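Local coordinates for protein TRAP dicarboxylate transporter, DctP subunit (Anaerococcus prevoti, PDB 4N91) that probably serves a TRAP transport system as its extracellular solute-binding subunit, and holds D-glucuronate, in alpha or beta form, in the crystal, at residues Leu99-Phe109 with Ile134-Gly145; Lys30-Asn38 with Gly87-Ser95. All blocks are in the same frame, centred on the assembly; numbering follows the deposited sequence.

Interaction 1. Residues Leu99-Phe109 with Ile134-Gly145; sequences LETFNDVWEIF and IFESTREGGFEG
The carbonyl oxygen of Ile134 takes two hydrogen bonds from Ser137, one from its backbone N and one from OG (2.8 Å), while lying over one face of the Trp106 indole, 3.5 Å from CZ2. The hydroxyl reaches back to that oxygen because OG sits between the backbone N and the carbonyl carbon (chi1 69°). On the same indole face, CG2 of Ile134 makes a CH-pi contact 4.0 Å from the centroid of the six-membered ring, and the opposite face receives Leu99 CD1. The indole's own hydrogen bond is made at its edge, where Trp106 NE1 donates to Thr138 OG1 at 3.0 Å, almost in the ring plane and nearly straight (166°). Beside this bond Asn103 presses its CB on Thr138 OG1 and turns OD1 to the backbone N of Val105, an Asx turn at the start of the short 3-10 segment that carries Trp106. Apolar contacts continue around it: Val105 CG2 meets Ile134 CD1 at 3.4 Å, a tight fit for two methyls. Beyond Thr138, Phe143 points its edge at the face of Phe102 in an offset edge-to-face pair, centroids 5.8 Å apart and planes at 72°. Val81 and Gln85 of helix 77-86 touch both of these phenylalanines, and Ile243 of strand 242-247 packs on Trp106. The loop following helix 96-99 is thus joined to the end of helix 128-135 and the turn entering strand 143-149. With Leu99 on one face, the methyl and carbonyl oxygen of Ile134 on the other, and its buried N-H spent on a well-directed acceptor, the indole is probably held in a single orientation.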
loop_
_atom_site.group_PDB
_atom_site.type_symbol
_atom_site.label_atom_id
_atom_site.label_comp_id
_atom_site.label_asym_id
_atom_site.label_seq_id
_atom_site.Cartn_x
_atom_site.Cartn_y
_atom_site.Cartn_z
ATOM N N LEU A 99 -4.412 1.443 -7.651
ATOM C CA LEU A 99 -3.902 2.040 -8.878
ATOM C C LEU A 99 -4.174 1.160 -10.091
ATOM O O LEU A 99 -4.234 1.657 -11.206
ATOM C CB LEU A 99 -2.429 2.349 -8.764
ATOM C CG LEU A 99 -2.118 3.436 -7.721
ATOM C CD1 LEU A 99 -0.623 3.650 -7.651
ATOM C CD2 LEU A 99 -2.822 4.743 -8.026
ATOM N N GLU A 100 -4.391 -0.134 -9.872
ATOM C CA GLU A 100 -4.727 -1.037 -10.971
ATOM C C GLU A 100 -6.019 -0.677 -11.691
ATOM O O GLU A 100 -6.222 -1.109 -12.800
ATOM C CB GLU A 100 -4.776 -2.489 -10.482
ATOM C CG GLU A 100 -5.894 -2.780 -9.511
ATOM C CD GLU A 100 -5.944 -4.236 -9.046
ATOM O OE1 GLU A 100 -4.936 -4.980 -9.192
ATOM O OE2 GLU A 100 -7.008 -4.623 -8.516
ATOM N N THR A 101 -6.886 0.112 -11.065
ATOM C CA THR A 101 -8.117 0.550 -11.708
ATOM C C THR A 101 -7.880 1.781 -12.588
ATOM O O THR A 101 -8.739 2.146 -13.369
ATOM C CB THR A 101 -9.258 0.825 -10.686
ATOM O OG1 THR A 101 -8.913 1.913 -9.818
ATOM C CG2 THR A 101 -9.536 -0.413 -9.853
ATOM N N PHE A 102 -6.704 2.387 -12.467
ATOM C CA PHE A 102 -6.319 3.523 -13.296
ATOM C C PHE A 102 -5.479 3.084 -14.488
ATOM O O PHE A 102 -5.547 3.699 -15.551
ATOM C CB PHE A 102 -5.581 4.589 -12.457
ATOM C CG PHE A 102 -6.472 5.258 -11.459
ATOM C CD1 PHE A 102 -6.740 4.655 -10.242
ATOM C CD2 PHE A 102 -7.102 6.455 -11.758
ATOM C CE1 PHE A 102 -7.607 5.257 -9.327
ATOM C CE2 PHE A 102 -7.962 7.051 -10.848
ATOM C CZ PHE A 102 -8.204 6.456 -9.638
ATOM N N ASN A 103 -4.686 2.038 -14.308
ATOM C CA ASN A 103 -3.970 1.386 -15.409
ATOM C C ASN A 103 -3.669 -0.032 -14.981
ATOM O O ASN A 103 -3.173 -0.267 -13.877
ATOM C CB ASN A 103 -2.678 2.107 -15.757
ATOM C CG ASN A 103 -2.046 1.619 -17.050
ATOM O OD1 ASN A 103 -1.501 0.518 -17.131
ATOM N ND2 ASN A 103 -2.093 2.463 -18.071
ATOM N N ASP A 104 -3.955 -0.992 -15.855
ATOM C CA ASP A 104 -3.850 -2.390 -15.469
ATOM C C ASP A 104 -2.430 -2.876 -15.167
ATOM O O ASP A 104 -2.272 -3.900 -14.517
ATOM C CB ASP A 104 -4.510 -3.307 -16.511
ATOM C CG ASP A 104 -3.780 -3.345 -17.850
ATOM O OD1 ASP A 104 -2.622 -2.887 -17.986
ATOM O OD2 ASP A 104 -4.383 -3.882 -18.808
ATOM N N VAL A 105 -1.397 -2.181 -15.635
ATOM C CA VAL A 105 -0.054 -2.673 -15.393
ATOM C C VAL A 105 0.319 -2.629 -13.902
ATOM O O VAL A 105 1.199 -3.367 -13.460
ATOM C CB VAL A 105 1.006 -1.960 -16.248
ATOM C CG1 VAL A 105 1.414 -0.642 -15.644
ATOM C CG2 VAL A 105 2.222 -2.861 -16.416
ATOM N N TRP A 106 -0.356 -1.795 -13.118
ATOM C CA TRP A 106 -0.059 -1.775 -11.669
ATOM C C TRP A 106 -0.407 -3.110 -10.998
ATOM O O TRP A 106 0.062 -3.408 -9.893
ATOM C CB TRP A 106 -0.782 -0.650 -10.943
ATOM C CG TRP A 106 -0.431 0.737 -11.354
ATOM C CD1 TRP A 106 -1.079 1.494 -12.289
ATOM C CD2 TRP A 106 0.603 1.569 -10.818
ATOM N NE1 TRP A 106 -0.510 2.730 -12.374
ATOM C CE2 TRP A 106 0.534 2.805 -11.500
ATOM C CE3 TRP A 106 1.580 1.396 -9.835
ATOM C CZ2 TRP A 106 1.396 3.861 -11.222
ATOM C CZ3 TRP A 106 2.444 2.440 -9.574
ATOM C CH2 TRP A 106 2.342 3.653 -10.258
ATOM N N GLU A 107 -1.228 -3.912 -11.670
ATOM C CA GLU A 107 -1.640 -5.231 -11.180
ATOM C C GLU A 107 -0.479 -6.074 -10.735
ATOM O O GLU A 107 -0.652 -6.952 -9.905
ATOM C CB GLU A 107 -2.298 -6.030 -12.316
ATOM C CG GLU A 107 -3.707 -5.705 -12.566
ATOM C CD GLU A 107 -4.235 -6.358 -13.823
ATOM O OE1 GLU A 107 -3.439 -6.751 -14.743
ATOM O OE2 GLU A 107 -5.473 -6.447 -13.902
ATOM N N ILE A 108 0.683 -5.875 -11.345
ATOM C CA ILE A 108 1.834 -6.735 -11.065
ATOM C C ILE A 108 2.136 -6.864 -9.562
ATOM O O ILE A 108 2.347 -7.977 -9.054
ATOM C CB ILE A 108 3.092 -6.283 -11.867
ATOM C CG1 ILE A 108 4.272 -7.225 -11.631
ATOM C CG2 ILE A 108 3.512 -4.853 -11.540
ATOM C CD1 ILE A 108 4.069 -8.592 -12.137
ATOM N N PHE A 109 2.155 -5.742 -8.857
ATOM C CA PHE A 109 2.520 -5.779 -7.429
ATOM C C PHE A 109 1.349 -6.142 -6.506
ATOM O O PHE A 109 1.517 -6.195 -5.290
ATOM C CB PHE A 109 3.133 -4.462 -6.965
ATOM C CG PHE A 109 4.317 -4.022 -7.767
ATOM C CD1 PHE A 109 5.363 -4.888 -8.038
ATOM C CD2 PHE A 109 4.388 -2.732 -8.256
ATOM C CE1 PHE A 109 6.441 -4.457 -8.779
ATOM C CE2 PHE A 109 5.476 -2.312 -9.003
ATOM C CZ PHE A 109 6.481 -3.177 -9.274
ATOM N N ILE A 134 6.301 1.048 -14.781
ATOM C CA ILE A 134 5.036 0.963 -14.070
ATOM C C ILE A 134 4.632 2.358 -13.584
ATOM O O ILE A 134 3.506 2.810 -13.823
ATOM C CB ILE A 134 5.131 0.000 -12.878
ATOM C CG1 ILE A 134 5.676 -1.354 -13.321
ATOM C CG2 ILE A 134 3.773 -0.178 -12.202
ATOM C CD1 ILE A 134 4.794 -2.083 -14.279
ATOM N N PHE A 135 5.563 3.032 -12.924
ATOM C CA PHE A 135 5.312 4.360 -12.350
ATOM C C PHE A 135 4.912 5.392 -13.417
ATOM O O PHE A 135 4.175 6.334 -13.135
ATOM C CB PHE A 135 6.552 4.870 -11.605
ATOM C CG PHE A 135 6.814 4.194 -10.274
ATOM C CD1 PHE A 135 6.064 3.112 -9.848
ATOM C CD2 PHE A 135 7.820 4.666 -9.453
ATOM C CE1 PHE A 135 6.325 2.520 -8.621
ATOM C CE2 PHE A 135 8.080 4.068 -8.237
ATOM C CZ PHE A 135 7.338 3.016 -7.827
ATOM N N GLU A 136 5.391 5.209 -14.640
ATOM C CA GLU A 136 5.122 6.143 -15.736
ATOM C C GLU A 136 3.902 5.774 -16.572
ATOM O O GLU A 136 3.545 6.492 -17.495
ATOM C CB GLU A 136 6.349 6.234 -16.650
ATOM C CG GLU A 136 7.556 6.818 -15.954
ATOM C CD GLU A 136 8.826 6.750 -16.778
ATOM O OE1 GLU A 136 8.768 6.365 -17.967
ATOM O OE2 GLU A 136 9.891 7.083 -16.212
ATOM N N SER A 137 3.261 4.663 -16.240
ATOM C CA SER A 137 2.204 4.108 -17.070
ATOM C C SER A 137 0.966 4.993 -17.160
ATOM O O SER A 137 0.217 4.927 -18.137
ATOM C CB SER A 137 1.823 2.721 -16.541
ATOM O OG SER A 137 1.172 2.813 -15.297
ATOM N N THR A 138 0.739 5.827 -16.148
ATOM C CA THR A 138 -0.531 6.527 -16.049
ATOM C C THR A 138 -0.388 8.043 -16.304
ATOM O O THR A 138 -1.246 8.833 -15.947
ATOM C CB THR A 138 -1.230 6.159 -14.735
ATOM O OG1 THR A 138 -1.077 4.742 -14.524
ATOM C CG2 THR A 138 -2.704 6.449 -14.821
ATOM N N ARG A 139 0.676 8.431 -17.006
ATOM C CA ARG A 139 0.888 9.836 -17.339
ATOM C C ARG A 139 -0.303 10.433 -18.078
ATOM O O ARG A 139 -0.717 11.547 -17.787
ATOM C CB ARG A 139 2.160 10.008 -18.183
ATOM C CG ARG A 139 3.427 9.854 -17.366
ATOM C CD ARG A 139 4.646 9.601 -18.257
ATOM N NE ARG A 139 5.879 9.866 -17.519
ATOM C CZ ARG A 139 7.102 9.780 -18.044
ATOM N NH1 ARG A 139 7.256 9.416 -19.314
ATOM N NH2 ARG A 139 8.167 10.057 -17.302
ATOM N N GLU A 140 -0.888 9.668 -18.992
ATOM C CA GLU A 140 -2.052 10.145 -19.740
ATOM C C GLU A 140 -3.280 10.297 -18.840
ATOM O O GLU A 140 -4.212 11.013 -19.170
ATOM C CB GLU A 140 -2.367 9.198 -20.898
ATOM C CG GLU A 140 -1.269 9.120 -21.948
ATOM C CD GLU A 140 -1.142 10.394 -22.762
ATOM O OE1 GLU A 140 -1.970 11.313 -22.571
ATOM O OE2 GLU A 140 -0.210 10.474 -23.596
ATOM N N GLY A 141 -3.268 9.630 -17.690
ATOM C CA GLY A 141 -4.324 9.758 -16.713
ATOM C C GLY A 141 -4.050 10.845 -15.679
ATOM O O GLY A 141 -4.848 11.061 -14.764
ATOM N N GLY A 142 -2.914 11.528 -15.816
ATOM C CA GLY A 142 -2.653 12.732 -15.062
ATOM C C GLY A 142 -1.623 12.613 -13.939
ATOM O O GLY A 142 -1.330 13.601 -13.290
ATOM N N PHE A 143 -1.061 11.430 -13.728
ATOM C CA PHE A 143 -0.067 11.277 -12.666
ATOM C C PHE A 143 1.029 10.258 -12.964
ATOM O O PHE A 143 0.911 9.407 -13.855
ATOM C CB PHE A 143 -0.766 10.930 -11.340
ATOM C CG PHE A 143 -1.475 9.597 -11.329
ATOM C CD1 PHE A 143 -0.806 8.427 -11.009
ATOM C CD2 PHE A 143 -2.841 9.525 -11.587
ATOM C CE1 PHE A 143 -1.471 7.202 -10.977
ATOM C CE2 PHE A 143 -3.515 8.316 -11.563
ATOM C CZ PHE A 143 -2.847 7.153 -11.242
ATOM N N GLU A 144 2.113 10.346 -12.203
ATOM C CA GLU A 144 3.135 9.322 -12.261
ATOM C C GLU A 144 3.667 9.033 -10.873
ATOM O O GLU A 144 3.666 9.908 -9.985
ATOM C CB GLU A 144 4.243 9.690 -13.231
ATOM C CG GLU A 144 5.243 10.664 -12.749
ATOM C CD GLU A 144 6.318 10.962 -13.809
ATOM O OE1 GLU A 144 6.481 10.184 -14.774
ATOM O OE2 GLU A 144 6.982 11.999 -13.682
ATOM N N GLY A 145 4.092 7.789 -10.687
ATOM C CA GLY A 145 4.726 7.371 -9.444
ATOM C C GLY A 145 6.113 7.956 -9.379
ATOM O O GLY A 145 6.824 8.006 -10.386
#

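Interaction 2. Residues Lys30-Asn38 with Gly87-Ser95; sequences KTIIRVGHN and GAINICVAS
Val35 lies alongside Ile91, the two side chains pointing the same way; CG1 of Val35, anti to the backbone N (chi1 -179°), stands 4.0 Å from CG2 of Ile91, and CG2 of Val35 is equally far from Ile91 CD1. Leu49 and Phe52 of helix 44-60 pack on this face of the sheet. Between the backbones, Gly36 N donates to Ile91 O and Gly36 O accepts from Val93 N, both at 3.0 Å. Strands 31-36 and 91-95 run parallel, their directions 10° apart, as neighbours in the open alpha/beta sheet of a periplasmic-binding-protein fold, in which 31-36 also pairs with 64-69. Where strand 91-95 begins, Arg34 O accepts from both Asn90 N and Ile91 N. Asn90 then extends the ladder with its side chain: OD1 takes the N-H of Arg34 at 2.8 Å, the donor tilted 34° from the amide plane. The same OD1 accepts from a water held in turn by Arg34 NH1, at the edge of a guanidinium whose face is overlaid by Ile32 CG2. At the other end, a second water accepts from Asn38 N and donates to Val93 O (2.7 Å), next to the sugar pocket, where Asn38 ND2 is hydrogen-bonded to O4 of beta-D-glucuronate.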
loop_
_atom_site.group_PDB
_atom_site.type_symbol
_atom_site.label_atom_id
_atom_site.label_comp_id
_atom_site.label_asym_id
_atom_site.label_seq_id
_atom_site.Cartn_x
_atom_site.Cartn_y
_atom_site.Cartn_z
ATOM N N LYS A 30 4.310 32.477 -1.962
ATOM C CA LYS A 30 4.921 31.211 -2.364
ATOM C C LYS A 30 3.951 30.346 -3.144
ATOM O O LYS A 30 2.740 30.567 -3.130
ATOM C CB LYS A 30 5.374 30.397 -1.153
ATOM C CG LYS A 30 5.946 31.195 -0.016
ATOM C CD LYS A 30 6.255 30.286 1.169
ATOM C CE LYS A 30 6.968 31.027 2.279
ATOM N NZ LYS A 30 8.205 31.685 1.787
ATOM N N THR A 31 4.501 29.337 -3.804
ATOM C CA THR A 31 3.706 28.337 -4.485
ATOM C C THR A 31 3.376 27.237 -3.476
ATOM O O THR A 31 4.280 26.650 -2.890
ATOM C CB THR A 31 4.489 27.756 -5.664
ATOM O OG1 THR A 31 4.760 28.809 -6.599
ATOM C CG2 THR A 31 3.712 26.659 -6.353
ATOM N N ILE A 32 2.089 26.990 -3.278
ATOM C CA ILE A 32 1.629 25.963 -2.347
ATOM C C ILE A 32 1.647 24.595 -3.006
ATOM O O ILE A 32 1.013 24.387 -4.043
ATOM C CB ILE A 32 0.186 26.229 -1.894
ATOM C CG1 ILE A 32 0.011 27.686 -1.449
ATOM C CG2 ILE A 32 -0.221 25.244 -0.796
ATOM C CD1 ILE A 32 0.168 27.916 0.029
ATOM N N ILE A 33 2.352 23.651 -2.388
ATOM C CA ILE A 33 2.354 22.276 -2.853
ATOM C C ILE A 33 1.556 21.433 -1.864
ATOM O O ILE A 33 1.936 21.309 -0.712
ATOM C CB ILE A 33 3.758 21.724 -2.947
ATOM C CG1 ILE A 33 4.609 22.604 -3.878
ATOM C CG2 ILE A 33 3.745 20.314 -3.455
ATOM C CD1 ILE A 33 4.040 22.750 -5.299
ATOM N N ARG A 34 0.435 20.900 -2.325
ATOM C CA ARG A 34 -0.478 20.144 -1.461
ATOM C C ARG A 34 -0.222 18.652 -1.578
ATOM O O ARG A 34 -0.204 18.089 -2.676
ATOM C CB ARG A 34 -1.926 20.493 -1.779
ATOM C CG ARG A 34 -2.224 21.957 -1.468
ATOM C CD ARG A 34 -3.666 22.356 -1.725
ATOM N NE ARG A 34 -3.836 23.781 -1.441
ATOM C CZ ARG A 34 -3.514 24.755 -2.285
ATOM N NH1 ARG A 34 -3.025 24.464 -3.481
ATOM N NH2 ARG A 34 -3.689 26.026 -1.935
ATOM N N VAL A 35 -0.039 18.017 -0.426
ATOM C CA VAL A 35 0.381 16.633 -0.353
ATOM C C VAL A 35 -0.581 15.935 0.595
ATOM O O VAL A 35 -0.806 16.395 1.728
ATOM C CB VAL A 35 1.796 16.500 0.220
ATOM C CG1 VAL A 35 2.207 15.030 0.251
ATOM C CG2 VAL A 35 2.796 17.350 -0.580
ATOM N N GLY A 36 -1.202 14.868 0.126
ATOM C CA GLY A 36 -2.129 14.147 0.964
ATOM C C GLY A 36 -1.814 12.697 1.223
ATOM O O GLY A 36 -1.236 11.995 0.389
ATOM N N HIS A 37 -2.259 12.225 2.386
ATOM C CA HIS A 37 -2.238 10.813 2.695
ATOM C C HIS A 37 -3.313 10.475 3.728
ATOM O O HIS A 37 -3.955 11.382 4.259
ATOM C CB HIS A 37 -0.848 10.376 3.157
ATOM C CG HIS A 37 -0.460 10.909 4.499
ATOM N ND1 HIS A 37 -0.772 10.252 5.664
ATOM C CD2 HIS A 37 0.183 12.041 4.867
ATOM C CE1 HIS A 37 -0.325 10.937 6.696
ATOM N NE2 HIS A 37 0.287 12.011 6.234
ATOM N N ASN A 38 -3.555 9.187 3.963
ATOM C CA ASN A 38 -4.687 8.755 4.766
ATOM C C ASN A 38 -4.342 8.232 6.152
ATOM O O ASN A 38 -5.189 7.663 6.829
ATOM C CB ASN A 38 -5.512 7.715 4.010
ATOM C CG ASN A 38 -4.817 6.376 3.875
ATOM O OD1 ASN A 38 -3.676 6.196 4.286
ATOM N ND2 ASN A 38 -5.532 5.412 3.299
ATOM N N GLY A 87 -4.782 17.900 -10.682
ATOM C CA GLY A 87 -3.835 18.870 -10.174
ATOM C C GLY A 87 -4.384 19.697 -9.034
ATOM O O GLY A 87 -3.726 20.621 -8.571
ATOM N N ALA A 88 -5.577 19.367 -8.557
ATOM C CA ALA A 88 -6.138 20.054 -7.392
ATOM C C ALA A 88 -5.256 19.844 -6.154
ATOM O O ALA A 88 -5.138 20.721 -5.285
ATOM C CB ALA A 88 -7.553 19.575 -7.139
ATOM N N ILE A 89 -4.624 18.687 -6.079
ATOM C CA ILE A 89 -3.470 18.551 -5.207
ATOM C C ILE A 89 -2.286 18.048 -6.036
ATOM O O ILE A 89 -2.466 17.507 -7.145
ATOM C CB ILE A 89 -3.760 17.635 -4.013
ATOM C CG1 ILE A 89 -4.014 16.206 -4.486
ATOM C CG2 ILE A 89 -4.970 18.161 -3.231
ATOM C CD1 ILE A 89 -4.428 15.256 -3.352
ATOM N N ASN A 90 -1.085 18.221 -5.502
ATOM C CA ASN A 90 0.119 17.949 -6.281
ATOM C C ASN A 90 0.626 16.505 -6.134
ATOM O O ASN A 90 1.093 15.895 -7.091
ATOM C CB ASN A 90 1.233 18.918 -5.870
ATOM C CG ASN A 90 0.815 20.377 -6.001
ATOM O OD1 ASN A 90 0.132 20.935 -5.125
ATOM N ND2 ASN A 90 1.200 20.999 -7.117
ATOM N N ILE A 91 0.534 15.979 -4.916
ATOM C CA ILE A 91 1.147 14.697 -4.559
ATOM C C ILE A 91 0.215 13.993 -3.591
ATOM O O ILE A 91 -0.376 14.632 -2.719
ATOM C CB ILE A 91 2.481 14.890 -3.848
ATOM C CG1 ILE A 91 3.514 15.581 -4.747
ATOM C CG2 ILE A 91 3.024 13.545 -3.319
ATOM C CD1 ILE A 91 4.675 16.194 -3.969
ATOM N N CYS A 92 0.056 12.689 -3.758
ATOM C CA CYS A 92 -0.579 11.921 -2.694
ATOM C C CYS A 92 -0.000 10.539 -2.598
ATOM O O CYS A 92 0.784 10.112 -3.434
ATOM C CB CYS A 92 -2.077 11.867 -2.870
ATOM S SG CYS A 92 -2.724 10.664 -4.054
ATOM N N VAL A 93 -0.395 9.838 -1.545
ATOM C CA VAL A 93 0.019 8.461 -1.368
ATOM C C VAL A 93 -1.175 7.578 -1.617
ATOM O O VAL A 93 -2.227 7.782 -1.018
ATOM C CB VAL A 93 0.565 8.218 0.066
ATOM C CG1 VAL A 93 0.923 6.758 0.269
ATOM C CG2 VAL A 93 1.795 9.055 0.322
ATOM N N ALA A 94 -0.994 6.585 -2.480
ATOM C CA ALA A 94 -2.042 5.623 -2.782
ATOM C C ALA A 94 -1.492 4.208 -2.738
ATOM O O ALA A 94 -0.395 3.948 -3.224
ATOM C CB ALA A 94 -2.616 5.893 -4.164
ATOM N N SER A 95 -2.253 3.275 -2.178
ATOM C CA SER A 95 -1.847 1.886 -2.226
ATOM C C SER A 95 -1.854 1.399 -3.659
ATOM O O SER A 95 -2.733 1.750 -4.455
ATOM C CB SER A 95 -2.791 1.013 -1.403
ATOM O OG SER A 95 -2.436 -0.352 -1.487
HETATM O O HOH W 1 -2.213 22.274 -5.190
HETATM O O HOH W 2 -2.742 7.584 1.589
#

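Interactions 1 and 2 lie in series along the chain: the pairing of 30-38 with 87-95 is complete before 99-109 meets 134-145, the short helix 96-99 bridging the two. Their centres are 17 Å apart, yet they touch where Leu99 CD2 packs 4.0 Å from Ala94 CB. Both reach one five-stranded mixed sheet, ordered 64-69, 31-36, 91-95, 242-247, 143-149. Interaction 2 pairs two of its three parallel strands, whereas interaction 1 includes the start of 143-149, one of the two outermost strands. Asn38, just past strand 31-36, and Ser95, at the end of 91-95, belong to the glucuronate pocket; interaction 1 stands farther back, the Leu99 side chain about 10 Å from the bound alpha-D-glucuronate.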